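Local structure of N-alpha-acetyltransferase 35, NatC auxiliary subunit (Saccharomyces cerevisiae, 6YGA) at residues 448-453 and 590-595; 538-543 and 673-678; 174-179 and 338-343; 95-100 and 221-226. The protein serves as an auxiliary subunit of the yeast NatC N-terminal acetyltransferase, which acetylates the N-terminal methionine of L-A virus Gag protein, and functions in L-A and M virus propagation. All coordinates share one frame; numbering follows the deposited sequence.

Contact 1 (448-453 and 590-595); sequences IEFSLK and KPFNSI
The ring of F450 meets F592 at its edge: CZ of F592 lies close to the F450 plane, 3.7 Å from CD2. The rings meet obliquely, planes at 65° and centroids 5.8 Å apart. P591 closes on the same ring obliquely, its CB 3.9 Å from F450 CE2, so that the CD2-CE2 side of F450 touches both P591 and F592. F450 gets there because CG stands anti to the backbone N (chi1 170°), which carries the ring out from helix 433-456. The far end of F592 also reaches S451, whose OG lies 3.2 Å from CZ. That hydroxyl is turned back along its own helix, where it is hydrogen-bonded to the carbonyl oxygen of M447, so toward F592 it acts as a packing atom. R410 makes a cation-pi contact with F450, and Y471 meets the F592 ring; helices 406-429 and 465-506 thus take part on the two aromatic groups. The arrangement is largely buried aromatic packing that sets the connection between helices 581-588 and 603-613 against helix 433-456, within the mainly helical, TPR-like region of this NAA35-family protein.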
# COMPACT_ATOMS: atom_id res chain seq x y z
N ILE B 448 -10.00 15.08 10.72
CA ILE B 448 -11.30 14.63 10.22
C ILE B 448 -11.11 13.69 9.04
O ILE B 448 -11.72 12.62 8.97
CB ILE B 448 -12.17 15.85 9.86
CG1 ILE B 448 -12.58 16.61 11.12
CG2 ILE B 448 -13.38 15.42 9.04
CD1 ILE B 448 -13.16 17.98 10.85
N GLU B 449 -10.25 14.08 8.09
CA GLU B 449 -10.01 13.24 6.92
C GLU B 449 -9.40 11.90 7.31
O GLU B 449 -9.78 10.86 6.77
CB GLU B 449 -9.09 13.98 5.94
CG GLU B 449 -8.68 13.17 4.71
CD GLU B 449 -9.78 13.10 3.67
OE1 GLU B 449 -10.81 13.78 3.82
OE2 GLU B 449 -9.60 12.36 2.68
N PHE B 450 -8.48 11.91 8.27
CA PHE B 450 -7.87 10.67 8.75
C PHE B 450 -8.91 9.74 9.37
O PHE B 450 -8.86 8.52 9.17
CB PHE B 450 -6.76 10.99 9.75
CG PHE B 450 -6.23 9.79 10.48
CD1 PHE B 450 -5.35 8.92 9.86
CD2 PHE B 450 -6.59 9.55 11.80
CE1 PHE B 450 -4.85 7.82 10.53
CE2 PHE B 450 -6.09 8.46 12.48
CZ PHE B 450 -5.22 7.59 11.84
N SER B 451 -9.87 10.30 10.11
CA SER B 451 -10.85 9.47 10.80
C SER B 451 -11.86 8.87 9.82
O SER B 451 -12.15 7.67 9.87
CB SER B 451 -11.57 10.28 11.87
OG SER B 451 -10.66 10.80 12.83
N LEU B 452 -12.42 9.71 8.94
CA LEU B 452 -13.41 9.21 7.99
C LEU B 452 -12.79 8.23 7.00
O LEU B 452 -13.48 7.31 6.53
CB LEU B 452 -14.06 10.38 7.24
CG LEU B 452 -14.87 11.38 8.07
CD1 LEU B 452 -15.38 12.52 7.20
CD2 LEU B 452 -16.03 10.69 8.78
N LYS B 453 -11.51 8.39 6.69
CA LYS B 453 -10.86 7.48 5.75
C LYS B 453 -10.85 6.05 6.28
O LYS B 453 -10.82 5.10 5.48
CB LYS B 453 -9.43 7.97 5.46
CG LYS B 453 -8.64 7.09 4.53
CD LYS B 453 -9.16 7.15 3.11
CE LYS B 453 -8.44 6.13 2.25
NZ LYS B 453 -8.93 6.15 0.85
N LYS B 590 -5.87 6.36 20.19
CA LYS B 590 -4.47 6.68 20.43
C LYS B 590 -3.90 7.73 19.48
O LYS B 590 -3.14 8.60 19.95
CB LYS B 590 -3.64 5.39 20.38
CG LYS B 590 -2.16 5.55 20.70
CD LYS B 590 -1.48 4.18 20.70
CE LYS B 590 -0.03 4.26 21.14
NZ LYS B 590 0.83 5.00 20.17
N PRO B 591 -4.20 7.74 18.17
CA PRO B 591 -3.61 8.79 17.31
C PRO B 591 -3.97 10.21 17.71
O PRO B 591 -3.22 11.14 17.38
CB PRO B 591 -4.18 8.46 15.92
CG PRO B 591 -4.44 7.02 15.96
CD PRO B 591 -4.91 6.73 17.36
N PHE B 592 -5.09 10.42 18.40
CA PHE B 592 -5.51 11.76 18.78
C PHE B 592 -5.18 12.08 20.23
O PHE B 592 -5.61 13.12 20.74
CB PHE B 592 -7.02 11.92 18.54
CG PHE B 592 -7.51 11.24 17.29
CD1 PHE B 592 -7.40 11.85 16.05
CD2 PHE B 592 -8.09 9.98 17.36
CE1 PHE B 592 -7.86 11.22 14.90
CE2 PHE B 592 -8.55 9.34 16.21
CZ PHE B 592 -8.44 9.96 14.99
N ASN B 593 -4.42 11.22 20.90
CA ASN B 593 -4.28 11.33 22.35
C ASN B 593 -3.38 12.49 22.75
O ASN B 593 -3.58 13.10 23.80
CB ASN B 593 -3.75 10.02 22.92
CG ASN B 593 -3.87 9.95 24.42
OD1 ASN B 593 -4.75 10.57 25.02
ND2 ASN B 593 -2.98 9.19 25.04
N SER B 594 -2.39 12.82 21.92
CA SER B 594 -1.43 13.86 22.25
C SER B 594 -1.81 15.24 21.71
O SER B 594 -1.04 16.19 21.88
CB SER B 594 -0.04 13.47 21.72
OG SER B 594 0.38 12.25 22.31
N ILE B 595 -2.97 15.36 21.07
CA ILE B 595 -3.40 16.64 20.50
C ILE B 595 -4.17 17.40 21.57
O ILE B 595 -5.14 16.89 22.14
CB ILE B 595 -4.25 16.43 19.24
CG1 ILE B 595 -3.40 15.79 18.14
CG2 ILE B 595 -4.84 17.75 18.77
CD1 ILE B 595 -4.14 15.50 16.86

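Contact 2 (538-543 and 673-678); sequences LNYLLK and EYYCKL
Y540 and Y675 reach for each other from opposite directions, and their phenol oxygens meet in a hydrogen bond, OH to OH 2.9 Å, in which either could be the donor. Each hydroxyl lies near the plane of the other ring, at its edge, and the rings themselves barely touch: the Y675 OH is 3.5 Å from CE1 of Y540, while Y540 CE1 and Y675 CZ are 4.5 Å apart. Y540 swings its ring out with CG anti to the backbone N (chi1 160°), whereas Y675 already starts toward the partner helix. The pair bridges two long helices, 511-564 and 668-701, across the TPR-like region of the chain; helix 619-653 fills in beside them, its I647 touching both tyrosines and I644 and M648 touching Y675. On one face of the Y675 ring, CD2 of its chain neighbour Y674 lies 3.7 Å above the plane, over the ring centre, and probably limits the ring's rotation. The hydroxyl of Y675 has a second, weak hydrogen bond to OE2 of E544, on the same helix as Y540, and both phenol oxygens lie on residues buried in the protein.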
# COMPACT_ATOMS: atom_id res chain seq x y z
N LEU B 538 -14.46 30.83 2.45
CA LEU B 538 -14.92 30.35 3.75
C LEU B 538 -16.40 29.97 3.70
O LEU B 538 -16.84 29.10 4.46
CB LEU B 538 -14.69 31.41 4.83
CG LEU B 538 -13.22 31.73 5.13
CD1 LEU B 538 -13.11 32.89 6.10
CD2 LEU B 538 -12.51 30.50 5.66
N ASN B 539 -17.17 30.60 2.82
CA ASN B 539 -18.56 30.22 2.65
C ASN B 539 -18.67 28.78 2.15
O ASN B 539 -19.55 28.03 2.58
CB ASN B 539 -19.25 31.18 1.69
CG ASN B 539 -20.60 31.63 2.20
OD1 ASN B 539 -20.69 32.59 2.97
ND2 ASN B 539 -21.65 30.94 1.78
N TYR B 540 -17.78 28.39 1.23
CA TYR B 540 -17.79 27.02 0.74
C TYR B 540 -17.34 26.03 1.81
O TYR B 540 -17.93 24.96 1.96
CB TYR B 540 -16.91 26.90 -0.51
CG TYR B 540 -16.46 25.49 -0.81
CD1 TYR B 540 -17.37 24.53 -1.24
CD2 TYR B 540 -15.13 25.12 -0.68
CE1 TYR B 540 -16.97 23.24 -1.52
CE2 TYR B 540 -14.71 23.83 -0.96
CZ TYR B 540 -15.64 22.89 -1.38
OH TYR B 540 -15.24 21.60 -1.66
N LEU B 541 -16.29 26.38 2.56
CA LEU B 541 -15.81 25.49 3.62
C LEU B 541 -16.88 25.28 4.69
O LEU B 541 -17.02 24.18 5.22
CB LEU B 541 -14.53 26.05 4.24
CG LEU B 541 -13.29 26.08 3.35
CD1 LEU B 541 -12.12 26.70 4.10
CD2 LEU B 541 -12.94 24.68 2.88
N LEU B 542 -17.63 26.34 5.01
CA LEU B 542 -18.70 26.20 5.99
C LEU B 542 -19.80 25.28 5.48
O LEU B 542 -20.33 24.46 6.24
CB LEU B 542 -19.27 27.57 6.35
CG LEU B 542 -18.43 28.38 7.34
CD1 LEU B 542 -18.89 29.83 7.39
CD2 LEU B 542 -18.52 27.75 8.72
N LYS B 543 -20.14 25.38 4.20
CA LYS B 543 -21.15 24.49 3.63
C LYS B 543 -20.65 23.05 3.59
O LYS B 543 -21.42 22.12 3.84
CB LYS B 543 -21.55 24.96 2.23
CG LYS B 543 -22.83 25.76 2.19
CD LYS B 543 -23.54 25.62 0.85
CE LYS B 543 -24.95 26.18 0.93
NZ LYS B 543 -25.76 25.48 1.97
N GLU B 673 -18.44 14.57 -9.69
CA GLU B 673 -18.64 13.14 -9.50
C GLU B 673 -18.61 12.77 -8.03
O GLU B 673 -19.37 11.91 -7.57
CB GLU B 673 -17.58 12.37 -10.29
CG GLU B 673 -17.65 10.86 -10.15
CD GLU B 673 -16.56 10.15 -10.94
OE1 GLU B 673 -15.94 10.80 -11.81
OE2 GLU B 673 -16.32 8.95 -10.68
N TYR B 674 -17.73 13.42 -7.26
CA TYR B 674 -17.67 13.17 -5.82
C TYR B 674 -18.98 13.55 -5.13
O TYR B 674 -19.56 12.75 -4.40
CB TYR B 674 -16.50 13.94 -5.22
CG TYR B 674 -16.56 14.05 -3.71
CD1 TYR B 674 -16.26 12.96 -2.91
CD2 TYR B 674 -16.91 15.24 -3.09
CE1 TYR B 674 -16.32 13.04 -1.53
CE2 TYR B 674 -16.96 15.34 -1.71
CZ TYR B 674 -16.66 14.23 -0.94
OH TYR B 674 -16.71 14.32 0.43
N TYR B 675 -19.45 14.78 -5.35
CA TYR B 675 -20.67 15.22 -4.67
C TYR B 675 -21.89 14.44 -5.16
O TYR B 675 -22.83 14.22 -4.39
CB TYR B 675 -20.88 16.72 -4.87
CG TYR B 675 -20.00 17.55 -3.96
CD1 TYR B 675 -20.31 17.70 -2.62
CD2 TYR B 675 -18.85 18.16 -4.45
CE1 TYR B 675 -19.50 18.46 -1.78
CE2 TYR B 675 -18.04 18.91 -3.62
CZ TYR B 675 -18.37 19.06 -2.29
OH TYR B 675 -17.56 19.80 -1.47
N CYS B 676 -21.87 14.00 -6.42
CA CYS B 676 -22.92 13.09 -6.88
C CYS B 676 -22.91 11.80 -6.07
O CYS B 676 -23.97 11.32 -5.64
CB CYS B 676 -22.73 12.80 -8.37
SG CYS B 676 -23.97 11.68 -9.05
N LYS B 677 -21.73 11.23 -5.85
CA LYS B 677 -21.62 10.04 -5.02
C LYS B 677 -22.03 10.34 -3.58
O LYS B 677 -22.64 9.50 -2.91
CB LYS B 677 -20.20 9.47 -5.06
CG LYS B 677 -19.81 8.92 -6.42
CD LYS B 677 -18.41 8.33 -6.40
CE LYS B 677 -18.14 7.53 -7.66
NZ LYS B 677 -16.75 7.01 -7.72
N LEU B 678 -21.69 11.53 -3.09
CA LEU B 678 -22.09 11.89 -1.73
C LEU B 678 -23.61 12.01 -1.63
O LEU B 678 -24.21 11.62 -0.62
CB LEU B 678 -21.41 13.19 -1.31
CG LEU B 678 -21.38 13.50 0.18
CD1 LEU B 678 -20.71 12.38 0.96
CD2 LEU B 678 -20.66 14.82 0.40

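Contact 3 (174-179 and 338-343); sequences EEDLNF and IARILF
D176 and R340 form a buried salt bridge that joins the loop between helices 142-167 and 193-209 to helix 337-347, tying the Mak10 family region to the TPR-like region. The direct bond is long: R340 NH2 gives to D176 OD1 at 3.3 Å, with an N-H...O angle of 149°. It is no flat, two-pronged pairing, because the carboxylate and guanidinium planes are turned 73° apart and the donor comes from above the carboxylate plane. The second link is a water, which donates to D176 OD2 at 2.6 Å and accepts from R340 NH1 at 3.3 Å, so both oxygens of the acid and both terminal nitrogens of the arginine are engaged. Neither group relies on the other alone. D176 OD1 also takes a hydrogen bond from N405 ND2, and OD2 one from the backbone N of F172, which hold the carboxylate from farther along the chain (N405) and from its own loop (F172). R340 NE gives to the carbonyl oxygen of R335, just upstream; the bend at chi3 (-71°) folds the chain so that NE can face that carbonyl while NH2 turns to D176. With several donors and the arginine's charge around it, the carboxylate is probably kept ionised. F142 of the N-alpha-acetyltransferase 30 chain packs on E175 and D176, which places the loop at the interface with that subunit. Beside the polar pair, L177 touches W103 and L104 of helix 85-104 and V162 of helix 142-167, and its CD2 comes within 4.3 Å of CD1 of I341.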
# COMPACT_ATOMS: atom_id res chain seq x y z
N GLU B 174 8.02 -2.19 -3.87
CA GLU B 174 7.42 -3.51 -3.67
C GLU B 174 6.06 -3.42 -2.98
O GLU B 174 5.68 -4.30 -2.20
CB GLU B 174 8.37 -4.43 -2.88
CG GLU B 174 8.12 -5.92 -3.11
CD GLU B 174 9.07 -6.79 -2.33
OE1 GLU B 174 10.23 -6.94 -2.76
OE2 GLU B 174 8.67 -7.30 -1.26
N GLU B 175 5.32 -2.36 -3.26
CA GLU B 175 3.95 -2.22 -2.78
C GLU B 175 3.15 -1.55 -3.89
O GLU B 175 2.17 -2.12 -4.39
CB GLU B 175 3.90 -1.41 -1.48
CG GLU B 175 2.50 -1.17 -0.93
CD GLU B 175 2.48 -0.28 0.30
OE1 GLU B 175 3.57 0.10 0.78
OE2 GLU B 175 1.38 0.05 0.79
N ASP B 176 3.57 -0.35 -4.28
CA ASP B 176 2.97 0.32 -5.43
C ASP B 176 3.59 -0.14 -6.73
O ASP B 176 2.93 -0.12 -7.78
CB ASP B 176 3.13 1.83 -5.28
CG ASP B 176 2.51 2.35 -4.01
OD1 ASP B 176 1.32 2.07 -3.78
OD2 ASP B 176 3.22 3.03 -3.24
N LEU B 177 4.85 -0.57 -6.69
CA LEU B 177 5.58 -0.91 -7.91
C LEU B 177 6.78 -1.78 -7.54
O LEU B 177 7.59 -1.41 -6.69
CB LEU B 177 6.04 0.35 -8.63
CG LEU B 177 6.78 0.19 -9.96
CD1 LEU B 177 6.18 -0.93 -10.78
CD2 LEU B 177 6.69 1.50 -10.72
N ASN B 178 6.88 -2.94 -8.20
CA ASN B 178 7.98 -3.88 -7.98
C ASN B 178 9.10 -3.58 -8.97
O ASN B 178 8.85 -3.44 -10.17
CB ASN B 178 7.49 -5.32 -8.15
CG ASN B 178 8.62 -6.34 -8.08
OD1 ASN B 178 9.32 -6.58 -9.07
ND2 ASN B 178 8.79 -6.96 -6.92
N PHE B 179 10.32 -3.49 -8.46
CA PHE B 179 11.49 -3.30 -9.30
C PHE B 179 12.63 -4.21 -8.83
O PHE B 179 13.69 -3.77 -8.40
CB PHE B 179 11.94 -1.84 -9.33
CG PHE B 179 12.67 -1.48 -10.58
CD1 PHE B 179 11.98 -1.03 -11.70
CD2 PHE B 179 14.05 -1.61 -10.66
CE1 PHE B 179 12.65 -0.70 -12.86
CE2 PHE B 179 14.72 -1.28 -11.82
CZ PHE B 179 14.02 -0.83 -12.92
N ILE B 338 2.47 5.15 -12.20
CA ILE B 338 3.34 6.08 -12.92
C ILE B 338 2.85 7.51 -12.74
O ILE B 338 3.63 8.42 -12.45
CB ILE B 338 3.42 5.70 -14.41
CG1 ILE B 338 4.08 4.32 -14.59
CG2 ILE B 338 4.20 6.75 -15.19
CD1 ILE B 338 5.53 4.26 -14.17
N ALA B 339 1.54 7.72 -12.89
CA ALA B 339 0.99 9.05 -12.69
C ALA B 339 1.14 9.49 -11.24
O ALA B 339 1.32 10.68 -10.96
CB ALA B 339 -0.48 9.09 -13.11
N ARG B 340 1.06 8.55 -10.29
CA ARG B 340 1.18 8.91 -8.89
C ARG B 340 2.61 9.27 -8.52
O ARG B 340 2.84 10.13 -7.66
CB ARG B 340 0.65 7.78 -8.00
CG ARG B 340 -0.85 7.59 -8.11
CD ARG B 340 -1.42 6.74 -6.99
NE ARG B 340 -1.04 5.34 -7.10
CZ ARG B 340 -0.15 4.73 -6.31
NH1 ARG B 340 0.45 5.42 -5.35
NH2 ARG B 340 0.12 3.45 -6.48
N ILE B 341 3.59 8.62 -9.14
CA ILE B 341 4.97 9.06 -8.96
C ILE B 341 5.20 10.38 -9.68
O ILE B 341 5.94 11.25 -9.19
CB ILE B 341 5.95 7.98 -9.46
CG1 ILE B 341 5.71 6.65 -8.74
CG2 ILE B 341 7.40 8.44 -9.28
CD1 ILE B 341 6.57 5.51 -9.27
N LEU B 342 4.57 10.55 -10.84
CA LEU B 342 4.85 11.70 -11.68
C LEU B 342 4.41 13.00 -11.02
O LEU B 342 5.11 14.02 -11.11
CB LEU B 342 4.16 11.53 -13.04
CG LEU B 342 4.64 12.45 -14.16
CD1 LEU B 342 6.11 12.21 -14.42
CD2 LEU B 342 3.82 12.22 -15.41
N PHE B 343 3.26 12.98 -10.33
CA PHE B 343 2.70 14.22 -9.80
C PHE B 343 3.64 14.94 -8.83
O PHE B 343 3.93 16.13 -9.06
CB PHE B 343 1.34 13.94 -9.16
CG PHE B 343 0.87 15.01 -8.22
CD1 PHE B 343 0.44 16.24 -8.70
CD2 PHE B 343 0.87 14.79 -6.86
CE1 PHE B 343 0.03 17.22 -7.83
CE2 PHE B 343 0.45 15.76 -5.98
CZ PHE B 343 0.03 16.98 -6.47
O HOH W 1 1.68 4.90 -2.38

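Contact 4 (95-100 and 221-226); sequences RLLRCV and KHILKI
L97 reaches across from helix 85-104 to helix 215-231 and touches I223 and I226 there. Its CB leaves the backbone pointing at the other helix, and CG stands anti to the carbonyl carbon (chi1 -79°). From CG the branch ending in CD1 runs on nearly straight, chi2 -171°, and this one methyl does all the close touching. CD1 meets the CG2 methyl of I223 at 3.6 Å and has CG1 and CB of the same residue farther off, at 4.1 and 4.2 Å, so it rests against the branched base of that isoleucine. The same methyl lies 3.9 Å from CG2 of I226, and thus sits against two isoleucines three positions apart, about one turn of helix 215-231. Both isoleucines offer their CG2 methyls, and L97 meets either side chain at a slant. The backbones are close as well, with the CA atoms of L97 and I223 only 7.9 Å apart. Around this spot helix 142-167 packs on L96, V100 and L224, while Y297 lies against I226, making it part of a helical bundle. Being wholly aliphatic, the contact rests on van der Waals packing and probably on the burial of methyl groups, with no directional bond between the two segments.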
# COMPACT_ATOMS: atom_id res chain seq x y z
N ARG B 95 2.86 -9.69 -26.52
CA ARG B 95 2.92 -10.22 -25.16
C ARG B 95 3.84 -9.38 -24.29
O ARG B 95 3.57 -9.19 -23.09
CB ARG B 95 3.37 -11.68 -25.18
CG ARG B 95 3.67 -12.24 -23.81
CD ARG B 95 3.47 -13.74 -23.76
NE ARG B 95 3.79 -14.27 -22.44
CZ ARG B 95 3.52 -15.51 -22.04
NH1 ARG B 95 2.91 -16.36 -22.86
NH2 ARG B 95 3.86 -15.90 -20.82
N LEU B 96 4.92 -8.85 -24.86
CA LEU B 96 5.81 -7.99 -24.09
C LEU B 96 5.10 -6.73 -23.62
O LEU B 96 5.28 -6.29 -22.48
CB LEU B 96 7.05 -7.64 -24.92
CG LEU B 96 8.05 -6.70 -24.25
CD1 LEU B 96 8.65 -7.33 -23.01
CD2 LEU B 96 9.14 -6.30 -25.24
N LEU B 97 4.28 -6.13 -24.49
CA LEU B 97 3.52 -4.95 -24.09
C LEU B 97 2.49 -5.28 -23.01
O LEU B 97 2.29 -4.50 -22.08
CB LEU B 97 2.83 -4.31 -25.29
CG LEU B 97 3.72 -3.45 -26.19
CD1 LEU B 97 2.88 -2.70 -27.22
CD2 LEU B 97 4.54 -2.48 -25.36
N ARG B 98 1.84 -6.44 -23.12
CA ARG B 98 0.90 -6.83 -22.07
C ARG B 98 1.64 -7.25 -20.81
O ARG B 98 1.08 -7.17 -19.71
CB ARG B 98 -0.02 -7.94 -22.57
CG ARG B 98 -1.05 -7.44 -23.57
CD ARG B 98 -1.97 -8.54 -24.10
NE ARG B 98 -1.24 -9.60 -24.79
CZ ARG B 98 -1.18 -10.86 -24.36
NH1 ARG B 98 -1.81 -11.22 -23.25
NH2 ARG B 98 -0.50 -11.76 -25.05
N CYS B 99 2.91 -7.68 -20.93
CA CYS B 99 3.73 -7.86 -19.75
C CYS B 99 4.01 -6.53 -19.06
O CYS B 99 4.07 -6.46 -17.83
CB CYS B 99 5.04 -8.56 -20.12
SG CYS B 99 4.92 -10.35 -20.35
N VAL B 100 4.17 -5.46 -19.84
CA VAL B 100 4.34 -4.13 -19.26
C VAL B 100 3.11 -3.74 -18.46
O VAL B 100 3.22 -3.20 -17.35
CB VAL B 100 4.65 -3.10 -20.37
CG1 VAL B 100 4.65 -1.69 -19.81
CG2 VAL B 100 5.99 -3.42 -21.03
N LYS B 221 2.61 -2.43 -36.57
CA LYS B 221 2.73 -0.98 -36.72
C LYS B 221 2.19 -0.25 -35.50
O LYS B 221 2.81 0.70 -35.01
CB LYS B 221 1.99 -0.53 -37.98
CG LYS B 221 2.55 -1.09 -39.29
CD LYS B 221 1.78 -0.57 -40.49
CE LYS B 221 1.83 0.95 -40.56
NZ LYS B 221 0.94 1.49 -41.62
N HIS B 222 1.03 -0.68 -34.98
CA HIS B 222 0.46 -0.02 -33.81
C HIS B 222 1.31 -0.28 -32.57
O HIS B 222 1.48 0.61 -31.73
CB HIS B 222 -0.98 -0.48 -33.58
CG HIS B 222 -1.97 0.19 -34.48
ND1 HIS B 222 -2.68 -0.50 -35.44
CD2 HIS B 222 -2.39 1.48 -34.56
CE1 HIS B 222 -3.49 0.33 -36.07
NE2 HIS B 222 -3.33 1.54 -35.56
N ILE B 223 1.82 -1.51 -32.43
CA ILE B 223 2.70 -1.83 -31.30
C ILE B 223 3.92 -0.92 -31.31
O ILE B 223 4.32 -0.37 -30.28
CB ILE B 223 3.09 -3.32 -31.34
CG1 ILE B 223 1.91 -4.20 -30.92
CG2 ILE B 223 4.29 -3.58 -30.45
CD1 ILE B 223 2.21 -5.68 -31.00
N LEU B 224 4.54 -0.75 -32.48
CA LEU B 224 5.73 0.07 -32.59
C LEU B 224 5.45 1.52 -32.18
O LEU B 224 6.26 2.13 -31.47
CB LEU B 224 6.28 0.01 -34.02
CG LEU B 224 7.80 -0.10 -34.17
CD1 LEU B 224 8.29 -1.36 -33.50
CD2 LEU B 224 8.19 -0.12 -35.62
N LYS B 225 4.32 2.07 -32.62
CA LYS B 225 4.00 3.45 -32.27
C LYS B 225 3.66 3.58 -30.79
O LYS B 225 3.95 4.61 -30.17
CB LYS B 225 2.84 3.96 -33.12
CG LYS B 225 3.14 4.07 -34.61
CD LYS B 225 1.96 4.67 -35.35
CE LYS B 225 2.28 4.92 -36.81
NZ LYS B 225 1.14 5.54 -37.55
N ILE B 226 3.04 2.55 -30.21
CA ILE B 226 2.76 2.55 -28.77
C ILE B 226 4.06 2.62 -27.99
O ILE B 226 4.20 3.41 -27.04
CB ILE B 226 1.93 1.31 -28.38
CG1 ILE B 226 0.47 1.47 -28.81
CG2 ILE B 226 2.01 1.06 -26.88
CD1 ILE B 226 -0.40 0.29 -28.42

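How the contacts relate
All four contacts are made by largely buried side chains, and P591 of contact 1 is the most exposed of those touching. Contact 3 lies nearest the middle of the chain, about 9 Å from its centre, and contact 4 farthest out, at about 26 Å. Contacts 1 and 2 share the TPR-like region, 21 Å apart between centres, while contact 4 sits on the opposite side of the chain's centre from contact 1. The chemistry shifts from place to place: aromatic and proline packing in contact 1, a single phenol pair in contact 2, charge and water in contact 3, plain aliphatic packing in contact 4. Helix 85-104 carries one side of contact 4 and also touches contact 3; helix 142-167 packs on both.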